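Long-range contacts in CurH (Lyngbya majuscula, PDB 3KG7), which probably dehydrates beta-hydroxyacyl intermediates to enoyl products, as the dehydratase domain of the CurH module of the curacin polyketide synthase: residues Q23-Q28 with Q89-T94; V62-A67 with M234-P239; A66-I71 with A120-S125; V98-V103 with V124-P129; Y263-L268 with G276-F281. One frame throughout, in Å; residues are numbered along the deposited sequence.

Contact 1 of 5, residues Q23-Q28 with Q89-T94; sequences QTIYHQ and QLMLHT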
# COMPACT_ATOMS: atom_id res chain seq x y z
N GLN C 23 -5.15 5.74 4.46
CA GLN C 23 -5.25 5.88 3.02
C GLN C 23 -5.62 4.54 2.40
O GLN C 23 -5.57 3.51 3.07
CB GLN C 23 -3.92 6.35 2.43
CG GLN C 23 -3.66 7.83 2.56
CD GLN C 23 -2.18 8.19 2.52
OE1 GLN C 23 -1.31 7.33 2.72
NE2 GLN C 23 -1.89 9.46 2.28
N THR C 24 -5.99 4.58 1.13
CA THR C 24 -6.26 3.38 0.36
C THR C 24 -5.53 3.47 -0.97
O THR C 24 -5.64 4.48 -1.68
CB THR C 24 -7.77 3.24 0.11
OG1 THR C 24 -8.47 3.35 1.35
CG2 THR C 24 -8.10 1.90 -0.51
N ILE C 25 -4.76 2.44 -1.30
CA ILE C 25 -4.09 2.38 -2.60
C ILE C 25 -4.71 1.26 -3.39
O ILE C 25 -4.87 0.16 -2.88
CB ILE C 25 -2.57 2.10 -2.51
CG1 ILE C 25 -1.87 3.02 -1.53
CG2 ILE C 25 -1.90 2.27 -3.88
CD1 ILE C 25 -0.47 2.56 -1.18
N TYR C 26 -5.07 1.56 -4.64
CA TYR C 26 -5.43 0.55 -5.59
C TYR C 26 -4.30 0.40 -6.62
O TYR C 26 -4.02 1.32 -7.39
CB TYR C 26 -6.74 0.91 -6.27
CG TYR C 26 -7.91 1.06 -5.30
CD1 TYR C 26 -8.78 -0.02 -5.06
CD2 TYR C 26 -8.15 2.27 -4.64
CE1 TYR C 26 -9.85 0.11 -4.18
CE2 TYR C 26 -9.23 2.41 -3.76
CZ TYR C 26 -10.07 1.32 -3.54
OH TYR C 26 -11.14 1.44 -2.67
N HIS C 27 -3.64 -0.75 -6.60
CA HIS C 27 -2.49 -0.95 -7.47
C HIS C 27 -2.66 -2.12 -8.42
O HIS C 27 -3.15 -3.17 -8.02
CB HIS C 27 -1.20 -1.07 -6.66
CG HIS C 27 -1.17 -2.25 -5.74
ND1 HIS C 27 -0.40 -3.36 -6.00
CD2 HIS C 27 -1.79 -2.47 -4.55
CE1 HIS C 27 -0.55 -4.23 -5.01
NE2 HIS C 27 -1.39 -3.72 -4.12
N GLN C 28 -2.27 -1.92 -9.67
CA GLN C 28 -2.34 -2.96 -10.69
C GLN C 28 -1.32 -2.70 -11.78
O GLN C 28 -0.80 -1.59 -11.89
CB GLN C 28 -3.73 -3.00 -11.34
CG GLN C 28 -4.01 -1.81 -12.24
CD GLN C 28 -5.46 -1.68 -12.61
OE1 GLN C 28 -6.09 -2.65 -13.01
NE2 GLN C 28 -6.01 -0.47 -12.47
N GLN C 89 -1.02 3.22 -9.89
CA GLN C 89 -1.47 3.38 -8.51
C GLN C 89 -2.47 4.51 -8.40
O GLN C 89 -2.17 5.65 -8.79
CB GLN C 89 -0.29 3.65 -7.58
CG GLN C 89 0.59 2.44 -7.32
CD GLN C 89 1.55 2.62 -6.16
OE1 GLN C 89 1.54 3.65 -5.49
NE2 GLN C 89 2.38 1.62 -5.91
N LEU C 90 -3.67 4.19 -7.90
CA LEU C 90 -4.66 5.21 -7.58
C LEU C 90 -4.65 5.37 -6.07
O LEU C 90 -4.89 4.40 -5.34
CB LEU C 90 -6.05 4.79 -8.07
CG LEU C 90 -7.19 5.79 -7.88
CD1 LEU C 90 -8.28 5.59 -8.93
CD2 LEU C 90 -7.79 5.69 -6.47
N MSE C 91 -4.36 6.58 -5.61
CA MSE C 91 -4.23 6.85 -4.19
C MSE C 91 -5.44 7.65 -3.69
O MSE C 91 -5.70 8.77 -4.15
CB MSE C 91 -2.90 7.56 -3.93
CG MSE C 91 -2.64 8.03 -2.50
SE MSE C 91 -2.21 6.61 -1.21
CE MSE C 91 -0.63 7.45 -0.40
N LEU C 92 -6.18 7.05 -2.77
CA LEU C 92 -7.37 7.68 -2.20
C LEU C 92 -7.03 8.15 -0.80
O LEU C 92 -6.86 7.35 0.12
CB LEU C 92 -8.53 6.69 -2.18
CG LEU C 92 -9.83 7.00 -1.43
CD1 LEU C 92 -10.62 8.05 -2.19
CD2 LEU C 92 -10.65 5.74 -1.29
N HIS C 93 -6.92 9.46 -0.64
CA HIS C 93 -6.46 10.00 0.63
C HIS C 93 -7.51 9.92 1.71
O HIS C 93 -8.70 9.77 1.44
CB HIS C 93 -5.94 11.42 0.46
CG HIS C 93 -4.70 11.50 -0.36
ND1 HIS C 93 -4.73 11.66 -1.72
CD2 HIS C 93 -3.40 11.41 -0.01
CE1 HIS C 93 -3.49 11.68 -2.19
NE2 HIS C 93 -2.66 11.54 -1.17
N THR C 94 -7.05 9.99 2.95
CA THR C 94 -7.97 9.97 4.07
C THR C 94 -8.73 11.31 4.09
O THR C 94 -8.16 12.37 3.80
CB THR C 94 -7.22 9.65 5.39
OG1 THR C 94 -8.15 9.56 6.48
CG2 THR C 94 -6.13 10.68 5.71
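Leu92 N donates to Thr24 O at 2.8 Å, nearly in line with the C=O bond, and Thr24 N answers to Leu92 O at 3.1 Å. Tyr26 and Leu90 repeat the exchange, again in both directions. With the non-hydrogen-bonded pair Ile25-Met91 between them and His27-Gln89 beyond, these bonds make strands 24-28 and 89-92 antiparallel neighbours in the N-terminal hotdog of a double hotdog fold.

Thr24, Tyr26, Leu90 and Leu92 share one face, where helix 52-62 packs on Tyr26 and Leu90. Here Leu90 CD2 lies 3.9 Å from Tyr26 CD2, the two side chains running alongside, while Leu92 CD2 comes to the edge of the Tyr26 ring. The other face meets the second subunit: the Gln89 amide is bonded to backbone atoms of Glu17 and Ala19 of that subunit. Within the chain, Ile25 CG1 rests on the selenium of selenomethionine Met91 at 3.6 Å.

Met91 starts out with CG anti to its own N (chi1 175°), then bends at chi2 and chi3, bringing CE over one face of the extended Gln23 amide, 3.4 Å from Gln23 CD. Shortening Gln23 to an alanine would probably uncover the Met91 methyl and let it turn more freely. The same amide runs beside the His93 imidazole, its plane turned 72° from the ring, with Gln23 NE2 3.4 Å from His93 CD2.

Contact 2 of 5, residues V62-A67 with M234-P239; sequences VGVPAA and MTLSHP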
# COMPACT_ATOMS: atom_id res chain seq x y z
N VAL C 62 -15.25 4.53 -4.35
CA VAL C 62 -16.09 5.11 -3.29
C VAL C 62 -17.56 4.69 -3.38
O VAL C 62 -18.28 4.79 -2.39
CB VAL C 62 -16.02 6.67 -3.27
CG1 VAL C 62 -14.58 7.15 -3.21
CG2 VAL C 62 -16.74 7.26 -4.49
N GLY C 63 -17.98 4.23 -4.56
CA GLY C 63 -19.37 3.84 -4.79
C GLY C 63 -20.27 5.04 -5.08
O GLY C 63 -19.94 6.18 -4.73
N VAL C 64 -21.40 4.78 -5.73
CA VAL C 64 -22.38 5.82 -6.04
C VAL C 64 -23.58 5.67 -5.12
O VAL C 64 -23.81 4.58 -4.61
CB VAL C 64 -22.84 5.78 -7.52
CG1 VAL C 64 -21.70 6.19 -8.42
CG2 VAL C 64 -23.38 4.39 -7.90
N PRO C 65 -24.35 6.76 -4.89
CA PRO C 65 -24.19 8.11 -5.47
C PRO C 65 -22.95 8.82 -4.93
O PRO C 65 -22.59 8.65 -3.76
CB PRO C 65 -25.46 8.84 -5.04
CG PRO C 65 -26.39 7.78 -4.49
CD PRO C 65 -25.50 6.71 -3.97
N ALA C 66 -22.31 9.60 -5.80
CA ALA C 66 -21.08 10.30 -5.48
C ALA C 66 -20.93 11.48 -6.41
O ALA C 66 -21.55 11.54 -7.48
CB ALA C 66 -19.88 9.38 -5.62
N ALA C 67 -20.08 12.41 -6.00
CA ALA C 67 -19.77 13.60 -6.77
C ALA C 67 -18.26 13.79 -6.76
O ALA C 67 -17.62 13.67 -5.71
CB ALA C 67 -20.46 14.80 -6.19
N MSE C 234 -18.33 16.06 -11.76
CA MSE C 234 -18.98 14.89 -12.33
C MSE C 234 -19.77 14.19 -11.23
O MSE C 234 -19.22 13.82 -10.19
CB MSE C 234 -17.95 13.95 -12.97
CG MSE C 234 -18.49 13.13 -14.14
SE MSE C 234 -19.20 11.38 -13.63
CE MSE C 234 -20.60 11.12 -14.96
N THR C 235 -21.07 14.05 -11.44
CA THR C 235 -21.91 13.35 -10.47
C THR C 235 -22.55 12.14 -11.11
O THR C 235 -22.85 12.14 -12.31
CB THR C 235 -23.05 14.24 -9.96
OG1 THR C 235 -23.98 14.50 -11.03
CG2 THR C 235 -22.51 15.54 -9.40
N LEU C 236 -22.76 11.11 -10.31
CA LEU C 236 -23.49 9.94 -10.76
C LEU C 236 -24.31 9.38 -9.59
O LEU C 236 -23.77 9.13 -8.51
CB LEU C 236 -22.52 8.89 -11.32
CG LEU C 236 -23.16 7.62 -11.89
CD1 LEU C 236 -24.06 7.95 -13.09
CD2 LEU C 236 -22.10 6.60 -12.24
N SER C 237 -25.61 9.21 -9.81
CA SER C 237 -26.53 8.79 -8.75
C SER C 237 -26.59 7.27 -8.60
O SER C 237 -26.72 6.77 -7.48
CB SER C 237 -27.94 9.31 -8.98
OG SER C 237 -27.94 10.70 -9.25
N HIS C 238 -26.52 6.55 -9.71
CA HIS C 238 -26.53 5.08 -9.68
C HIS C 238 -25.82 4.50 -10.90
O HIS C 238 -25.45 5.24 -11.81
CB HIS C 238 -27.97 4.53 -9.53
CG HIS C 238 -28.94 5.06 -10.54
ND1 HIS C 238 -28.96 4.62 -11.85
CD2 HIS C 238 -29.94 5.96 -10.42
CE1 HIS C 238 -29.92 5.25 -12.50
NE2 HIS C 238 -30.53 6.07 -11.66
N PRO C 239 -25.60 3.17 -10.92
CA PRO C 239 -24.90 2.56 -12.04
C PRO C 239 -25.62 2.80 -13.35
O PRO C 239 -26.85 2.91 -13.36
CB PRO C 239 -24.93 1.07 -11.70
CG PRO C 239 -25.10 1.02 -10.24
CD PRO C 239 -25.99 2.16 -9.92
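Ala66 and Leu236 exchange the two conventional hydrogen bonds of this contact: Leu236 N reaches Ala66 O at 3.1 Å and is nearly straight at 170°, whereas Ala66 N approaches Leu236 O from a position tilted out of the carbonyl plane.

Weaker C-H contacts extend the pairing. Leu236 O also receives the CA hydrogen of Pro65, 3.2 Å from Pro65 CA, and Ala67 CA lies 3.5 Å from Met234 O.

Apolar contacts fall into two groups. Before the strand, Val64 spreads its branches over segment 234-239: CG1, anti to the carbonyl carbon (chi1 -69°), meets Leu236 CD2 at 3.9 Å, while Val64 CG2 lies against His238 CA at 3.7 Å and also touches the Pro239 ring. Within the paired strands, Ala67 CB touches Thr235 CG2 on the face of the sheet away from the Ala66 and Leu236 side chains. Helix 52-62 covers Ala66 through Leu59, and the neighbouring strand 274-286 packs on Leu236 through Phe275.

Strand 66-73 belongs to the first hotdog and strand 225-236 to the second, so this antiparallel seam joins the two halves edge to edge, as is characteristic of the double hotdog fold.

Contact 3 of 5, residues A66-I71 with A120-S125; sequences AAVEDI and ASMSVS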
# COMPACT_ATOMS: atom_id res chain seq x y z
N ALA C 66 -22.31 9.60 -5.80
CA ALA C 66 -21.08 10.30 -5.48
C ALA C 66 -20.93 11.48 -6.41
O ALA C 66 -21.55 11.54 -7.48
CB ALA C 66 -19.88 9.38 -5.62
N ALA C 67 -20.08 12.41 -6.00
CA ALA C 67 -19.77 13.60 -6.77
C ALA C 67 -18.26 13.79 -6.76
O ALA C 67 -17.62 13.67 -5.71
CB ALA C 67 -20.46 14.80 -6.19
N VAL C 68 -17.68 14.06 -7.92
CA VAL C 68 -16.23 14.23 -8.03
C VAL C 68 -15.93 15.59 -8.59
O VAL C 68 -16.46 15.97 -9.64
CB VAL C 68 -15.57 13.14 -8.89
CG1 VAL C 68 -14.07 13.19 -8.72
CG2 VAL C 68 -16.07 11.75 -8.47
N GLU C 69 -15.09 16.35 -7.90
CA GLU C 69 -14.85 17.73 -8.29
C GLU C 69 -13.38 18.08 -8.48
O GLU C 69 -12.50 17.35 -8.01
CB GLU C 69 -15.55 18.71 -7.34
CG GLU C 69 -15.40 18.41 -5.86
CD GLU C 69 -16.49 19.06 -5.01
OE1 GLU C 69 -16.16 19.66 -3.97
OE2 GLU C 69 -17.68 18.98 -5.40
N ASP C 70 -13.13 19.19 -9.17
CA ASP C 70 -11.78 19.68 -9.50
C ASP C 70 -10.88 18.59 -10.09
O ASP C 70 -9.82 18.26 -9.54
CB ASP C 70 -11.11 20.34 -8.29
CG ASP C 70 -11.96 21.43 -7.69
OD1 ASP C 70 -12.86 21.11 -6.87
OD2 ASP C 70 -11.73 22.61 -8.03
N ILE C 71 -11.35 18.02 -11.19
CA ILE C 71 -10.65 16.93 -11.87
C ILE C 71 -9.66 17.53 -12.85
O ILE C 71 -10.02 18.39 -13.66
CB ILE C 71 -11.63 16.00 -12.62
CG1 ILE C 71 -12.68 15.42 -11.65
CG2 ILE C 71 -10.86 14.87 -13.32
CD1 ILE C 71 -13.97 14.98 -12.33
N ALA C 120 -3.66 11.95 -13.21
CA ALA C 120 -4.89 12.57 -12.76
C ALA C 120 -4.90 12.98 -11.29
O ALA C 120 -4.21 12.38 -10.46
CB ALA C 120 -6.08 11.65 -13.06
N SER C 121 -5.68 14.02 -10.98
CA SER C 121 -5.99 14.40 -9.61
C SER C 121 -7.44 14.83 -9.55
O SER C 121 -7.98 15.34 -10.53
CB SER C 121 -5.10 15.56 -9.16
OG SER C 121 -5.20 16.65 -10.05
N MSE C 122 -8.07 14.62 -8.40
CA MSE C 122 -9.44 15.08 -8.17
C MSE C 122 -9.83 14.95 -6.70
O MSE C 122 -9.09 14.37 -5.91
CB MSE C 122 -10.44 14.31 -9.04
CG MSE C 122 -10.62 12.86 -8.65
SE MSE C 122 -10.90 11.70 -10.19
CE MSE C 122 -9.15 11.89 -11.03
N SER C 123 -10.98 15.51 -6.35
CA SER C 123 -11.53 15.38 -5.01
C SER C 123 -12.90 14.73 -5.09
O SER C 123 -13.74 15.10 -5.92
CB SER C 123 -11.66 16.74 -4.33
OG SER C 123 -10.44 17.14 -3.71
N VAL C 124 -13.10 13.74 -4.22
CA VAL C 124 -14.43 13.22 -3.96
C VAL C 124 -15.11 14.23 -3.04
O VAL C 124 -14.57 14.57 -1.99
CB VAL C 124 -14.33 11.84 -3.28
CG1 VAL C 124 -15.72 11.22 -3.09
CG2 VAL C 124 -13.45 10.93 -4.11
N SER C 125 -16.27 14.73 -3.46
CA SER C 125 -17.04 15.66 -2.64
C SER C 125 -17.50 14.99 -1.33
O SER C 125 -17.76 13.79 -1.32
CB SER C 125 -18.24 16.18 -3.42
OG SER C 125 -18.91 17.23 -2.73
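Val68 and Ile71 close on selenomethionine Met122 from two directions. The Met122 side chain leaves the backbone with CG between N and the carbonyl carbon (chi1 69°) and then bends at both later torsions, so its shaft lies against two partners instead of running straight outward. Val68 CG1, the branch anti to its own N, meets Met122 CG at 3.5 Å and lies near the selenium as well. From the Ile71 side, CG1 touches Met122 CB at 3.6 Å, and CG2 approaches the terminal methyl more loosely. Thr58 of helix 52-62 covers Met122, and Ile55 of the same helix packs on Ile71.

The backbones are strands 66-69 and 120-124, antiparallel neighbours in the sheet that wraps the hotdog helix of the first half of the domain. Glu69 N gives its hydrogen to Ser123 O at 2.7 Å, and Ser123 N returns one to Glu69 O at 2.9 Å. Beyond them the chain turns a corner at Asp70, whose phi is positive (48°); across this contact its carbonyl oxygen receives a CA-H contact from Met122 CA at 3.5 Å.

Glu69 shares the less common first torsion of Met122 (chi1 45°) but is extended beyond CG. This carries the carboxylate diagonally across to Ser125 of the partner segment, where Glu69 OE2 and Ser125 OG make a weak approach at 3.4 Å. Its stronger partner is Lys100, in a salt bridge to OE1; Glu233 brings a like charge close to OE2, which the nearby lysine may partly balance.

Contact 4 of 5, residues V98-V103 with V124-P129; sequences VGKQFV and VSENPP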
# COMPACT_ATOMS: atom_id res chain seq x y z
N VAL C 98 -13.02 19.07 5.99
CA VAL C 98 -14.30 19.29 5.31
C VAL C 98 -14.90 17.95 4.86
O VAL C 98 -16.03 17.89 4.40
CB VAL C 98 -14.17 20.25 4.09
CG1 VAL C 98 -15.50 20.96 3.84
CG2 VAL C 98 -13.07 21.27 4.32
N GLY C 99 -14.13 16.87 5.02
CA GLY C 99 -14.59 15.53 4.69
C GLY C 99 -14.39 15.12 3.24
O GLY C 99 -14.92 14.10 2.82
N LYS C 100 -13.63 15.93 2.49
CA LYS C 100 -13.27 15.64 1.10
C LYS C 100 -12.12 14.63 1.04
O LYS C 100 -11.23 14.64 1.89
CB LYS C 100 -12.79 16.90 0.39
CG LYS C 100 -13.81 18.01 0.21
CD LYS C 100 -13.28 19.03 -0.77
CE LYS C 100 -13.83 20.42 -0.50
NZ LYS C 100 -15.14 20.63 -1.17
N GLN C 101 -12.14 13.77 0.03
CA GLN C 101 -11.07 12.79 -0.19
C GLN C 101 -10.32 13.14 -1.47
O GLN C 101 -10.89 13.13 -2.57
CB GLN C 101 -11.62 11.36 -0.30
CG GLN C 101 -12.31 10.82 0.95
CD GLN C 101 -13.23 9.64 0.64
OE1 GLN C 101 -12.88 8.48 0.89
NE2 GLN C 101 -14.39 9.93 0.07
N PHE C 102 -9.04 13.45 -1.33
CA PHE C 102 -8.19 13.72 -2.48
C PHE C 102 -7.83 12.40 -3.16
O PHE C 102 -7.63 11.38 -2.49
CB PHE C 102 -6.94 14.49 -2.04
CG PHE C 102 -6.17 15.10 -3.17
CD1 PHE C 102 -6.81 15.89 -4.12
CD2 PHE C 102 -4.79 14.90 -3.27
CE1 PHE C 102 -6.09 16.45 -5.17
CE2 PHE C 102 -4.07 15.47 -4.31
CZ PHE C 102 -4.71 16.25 -5.26
N VAL C 103 -7.79 12.41 -4.49
CA VAL C 103 -7.44 11.22 -5.26
C VAL C 103 -6.37 11.58 -6.27
O VAL C 103 -6.45 12.63 -6.92
CB VAL C 103 -8.68 10.64 -6.01
CG1 VAL C 103 -8.28 9.45 -6.89
CG2 VAL C 103 -9.79 10.24 -5.03
N VAL C 124 -13.10 13.74 -4.22
CA VAL C 124 -14.43 13.22 -3.96
C VAL C 124 -15.11 14.23 -3.04
O VAL C 124 -14.57 14.57 -1.99
CB VAL C 124 -14.33 11.84 -3.28
CG1 VAL C 124 -15.72 11.22 -3.09
CG2 VAL C 124 -13.45 10.93 -4.11
N SER C 125 -16.27 14.73 -3.46
CA SER C 125 -17.04 15.66 -2.64
C SER C 125 -17.50 14.99 -1.33
O SER C 125 -17.76 13.79 -1.32
CB SER C 125 -18.24 16.18 -3.42
OG SER C 125 -18.91 17.23 -2.73
N GLU C 126 -17.58 15.76 -0.24
CA GLU C 126 -18.10 15.22 1.02
C GLU C 126 -19.62 15.17 0.97
O GLU C 126 -20.26 14.59 1.86
CB GLU C 126 -17.63 16.02 2.23
CG GLU C 126 -18.31 17.37 2.45
CD GLU C 126 -17.67 18.51 1.67
OE1 GLU C 126 -16.61 18.29 1.04
OE2 GLU C 126 -18.23 19.63 1.69
N ASN C 127 -20.19 15.78 -0.06
CA ASN C 127 -21.62 15.85 -0.23
C ASN C 127 -22.13 15.03 -1.39
O ASN C 127 -21.82 15.34 -2.54
CB ASN C 127 -22.09 17.30 -0.40
CG ASN C 127 -22.29 18.00 0.91
OD1 ASN C 127 -23.21 17.66 1.66
ND2 ASN C 127 -21.44 18.98 1.21
N PRO C 128 -22.92 14.00 -1.09
CA PRO C 128 -23.70 13.32 -2.12
C PRO C 128 -24.41 14.35 -2.99
O PRO C 128 -24.96 15.31 -2.46
CB PRO C 128 -24.73 12.52 -1.31
CG PRO C 128 -24.59 13.00 0.13
CD PRO C 128 -23.16 13.40 0.23
N PRO C 129 -24.39 14.17 -4.32
CA PRO C 129 -25.11 15.13 -5.14
C PRO C 129 -26.57 15.17 -4.73
O PRO C 129 -27.09 14.18 -4.19
CB PRO C 129 -24.98 14.55 -6.56
CG PRO C 129 -24.54 13.13 -6.38
CD PRO C 129 -23.74 13.12 -5.13
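Gln101 and Val124 pair at the open end of the beta hairpin formed by strands 101-109 and 117-124 of the first hotdog, where the chain enters one strand and leaves the other. Val124 N donates to Gln101 O at 2.8 Å. The return bond, Gln101 N to Val124 O, is longer at 3.3 Å but lies in the carbonyl plane, on a lone pair of the oxygen.

The side chains of this pair share one face of the sheet. The Gln101 chain stretches out beyond CG and crosses Val124, with Gln101 NE2 3.7 Å from Val124 CG1. The other valine branch turns to the next residue on the same face: Val124 CG2 meets Val103 CG2 at 3.8 Å. Thr58 and Val62 of helix 52-62 pack against Val124.

Past the strand ends the pairing gives way to charge. Glu126, with CG between N and the carbonyl carbon (chi1 76°) and a further bend at chi2 (-86°), folds its carboxylate across the Lys100 chain. A salt bridge links Lys100 NZ to Glu126 OE1 at 3.5 Å, and the same ammonium has a stronger partner in Glu69. With an alanine in place of Glu126, Lys100 would probably lose one of its two carboxylate mates and be held at its end by Glu69 without the second grip. Upstream, Asp96 OD2 accepts a bond from Lys100 N. On the outgoing chain Ser125 forms an ST turn, its OG accepting from Asn127 N at 3.3 Å.

Contact 5 of 5, residues Y263-L268 with G276-F281; sequences YDIQLL and GRINGF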
# COMPACT_ATOMS: atom_id res chain seq x y z
N TYR C 263 -17.67 22.08 -22.25
CA TYR C 263 -19.11 21.79 -22.36
C TYR C 263 -19.68 20.93 -21.23
O TYR C 263 -18.95 20.48 -20.34
CB TYR C 263 -19.48 21.23 -23.75
CG TYR C 263 -18.68 20.04 -24.24
CD1 TYR C 263 -17.41 20.21 -24.81
CD2 TYR C 263 -19.20 18.75 -24.16
CE1 TYR C 263 -16.67 19.11 -25.27
CE2 TYR C 263 -18.46 17.64 -24.62
CZ TYR C 263 -17.20 17.83 -25.17
OH TYR C 263 -16.48 16.75 -25.62
N ASP C 264 -20.99 20.73 -21.27
CA ASP C 264 -21.73 19.99 -20.24
C ASP C 264 -22.47 18.81 -20.84
O ASP C 264 -22.98 18.89 -21.96
CB ASP C 264 -22.73 20.91 -19.54
CG ASP C 264 -22.06 22.09 -18.90
OD1 ASP C 264 -21.02 21.89 -18.22
OD2 ASP C 264 -22.56 23.22 -19.07
N ILE C 265 -22.55 17.72 -20.09
CA ILE C 265 -23.27 16.54 -20.55
C ILE C 265 -24.19 16.02 -19.46
O ILE C 265 -23.76 15.82 -18.32
CB ILE C 265 -22.32 15.40 -21.01
CG1 ILE C 265 -21.41 15.87 -22.15
CG2 ILE C 265 -23.12 14.18 -21.47
CD1 ILE C 265 -19.98 15.49 -21.96
N GLN C 266 -25.45 15.81 -19.82
CA GLN C 266 -26.42 15.19 -18.92
C GLN C 266 -26.59 13.72 -19.27
O GLN C 266 -26.81 13.37 -20.43
CB GLN C 266 -27.78 15.90 -19.00
CG GLN C 266 -27.72 17.42 -19.14
CD GLN C 266 -27.22 18.15 -17.89
OE1 GLN C 266 -26.80 19.30 -17.97
NE2 GLN C 266 -27.26 17.47 -16.74
N LEU C 267 -26.47 12.86 -18.27
CA LEU C 267 -26.71 11.43 -18.46
C LEU C 267 -28.17 11.12 -18.15
O LEU C 267 -28.65 11.38 -17.04
CB LEU C 267 -25.77 10.59 -17.60
CG LEU C 267 -24.33 10.39 -18.07
CD1 LEU C 267 -23.47 11.64 -17.87
CD2 LEU C 267 -23.70 9.19 -17.35
N LEU C 268 -28.87 10.58 -19.15
CA LEU C 268 -30.30 10.26 -19.03
C LEU C 268 -30.52 8.76 -19.22
O LEU C 268 -29.95 8.16 -20.13
CB LEU C 268 -31.10 11.01 -20.10
CG LEU C 268 -31.01 12.53 -20.21
CD1 LEU C 268 -31.31 12.94 -21.63
CD2 LEU C 268 -31.97 13.22 -19.25
N GLY C 276 -26.99 11.33 -13.88
CA GLY C 276 -25.61 11.77 -13.74
C GLY C 276 -25.32 12.94 -14.65
O GLY C 276 -26.07 13.19 -15.60
N ARG C 277 -24.25 13.67 -14.36
CA ARG C 277 -23.85 14.78 -15.23
C ARG C 277 -22.36 15.06 -15.16
O ARG C 277 -21.70 14.74 -14.17
CB ARG C 277 -24.65 16.05 -14.93
CG ARG C 277 -24.38 16.68 -13.57
CD ARG C 277 -25.22 17.94 -13.38
NE ARG C 277 -25.09 18.85 -14.51
CZ ARG C 277 -25.95 19.84 -14.79
NH1 ARG C 277 -27.01 20.05 -14.02
NH2 ARG C 277 -25.74 20.61 -15.85
N ILE C 278 -21.85 15.65 -16.24
CA ILE C 278 -20.46 16.07 -16.34
C ILE C 278 -20.48 17.57 -16.64
O ILE C 278 -20.97 17.99 -17.69
CB ILE C 278 -19.70 15.31 -17.46
CG1 ILE C 278 -19.83 13.80 -17.27
CG2 ILE C 278 -18.22 15.73 -17.53
CD1 ILE C 278 -19.70 13.01 -18.53
N ASN C 279 -19.95 18.36 -15.71
CA ASN C 279 -19.89 19.82 -15.87
C ASN C 279 -18.49 20.35 -16.14
O ASN C 279 -17.52 19.94 -15.50
CB ASN C 279 -20.49 20.55 -14.66
CG ASN C 279 -21.94 20.22 -14.45
OD1 ASN C 279 -22.80 20.56 -15.27
ND2 ASN C 279 -22.24 19.56 -13.33
N GLY C 280 -18.40 21.27 -17.10
CA GLY C 280 -17.14 21.92 -17.42
C GLY C 280 -16.11 20.99 -18.03
O GLY C 280 -14.91 21.16 -17.79
N PHE C 281 -16.57 20.02 -18.82
CA PHE C 281 -15.69 19.09 -19.53
C PHE C 281 -14.84 19.86 -20.54
O PHE C 281 -15.34 20.29 -21.58
CB PHE C 281 -16.48 17.98 -20.23
CG PHE C 281 -15.62 16.95 -20.92
CD1 PHE C 281 -15.47 16.95 -22.31
CD2 PHE C 281 -14.95 15.97 -20.18
CE1 PHE C 281 -14.66 15.99 -22.95
CE2 PHE C 281 -14.14 15.01 -20.82
CZ PHE C 281 -14.00 15.02 -22.20
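Leu267 N reaches Gly276 O at 2.7 Å, the donor tilted well out of the carbonyl plane. It opens the register of a beta hairpin, strands 260-268 and 274-286, in the second hotdog; Ile265 and Ile278 follow with bonds in both directions.

Near Tyr263 the register slips by one residue in a G1 beta bulge: Gly280 and Phe281 together face Tyr263, and Gly280 takes the positive phi (67°) that suits glycine. The bulge exposes Gly280 N to a side chain, Asp264 OD1, which accepts its hydrogen at 2.9 Å nearly along the C-O axis.

On the face of Gln266 and Arg277, the glutamine amide stands almost upright over the guanidinium, planes 80° apart, with Gln266 NE2 3.3 Å above the centre of the group. The opposite face is mostly apolar. Ile278 CD1 touches both Leu267 CD1, at 4.1 Å, and Ile265 CD1, with Val231 and Met234 of strand 225-236 packing on Ile278 too.

Tyr263 hydrogen-bonds through OH to Thr209 O. Its ring face receives the edge of Phe281 in an offset edge-to-face pair, centroids 5.3 Å apart and planes at 70°, and Phe281 CD1 comes 3.5 Å from Tyr263 CZ.

From the N terminus, contact 1 brings strand 24-30 to strand 86-92. Inside the loop it closes, strand 66-73 starts contacts 2 and 3, whose partners lie beyond residue 94, so both cross contact 1. Contact 3 closes on strand 117-124, and contact 2 only at strand 225-236. Contact 4 opens after contact 1 has closed, shares Val124 and Ser125 with contact 3, and nests within the long loop of contact 2. Contact 5 follows in series as a local hairpin. Contacts 1, 3 and 4 hold the first hotdog together and contact 5 belongs to the second; contact 2 is the seam between them, touching contact 5 through Thr235 and Arg277.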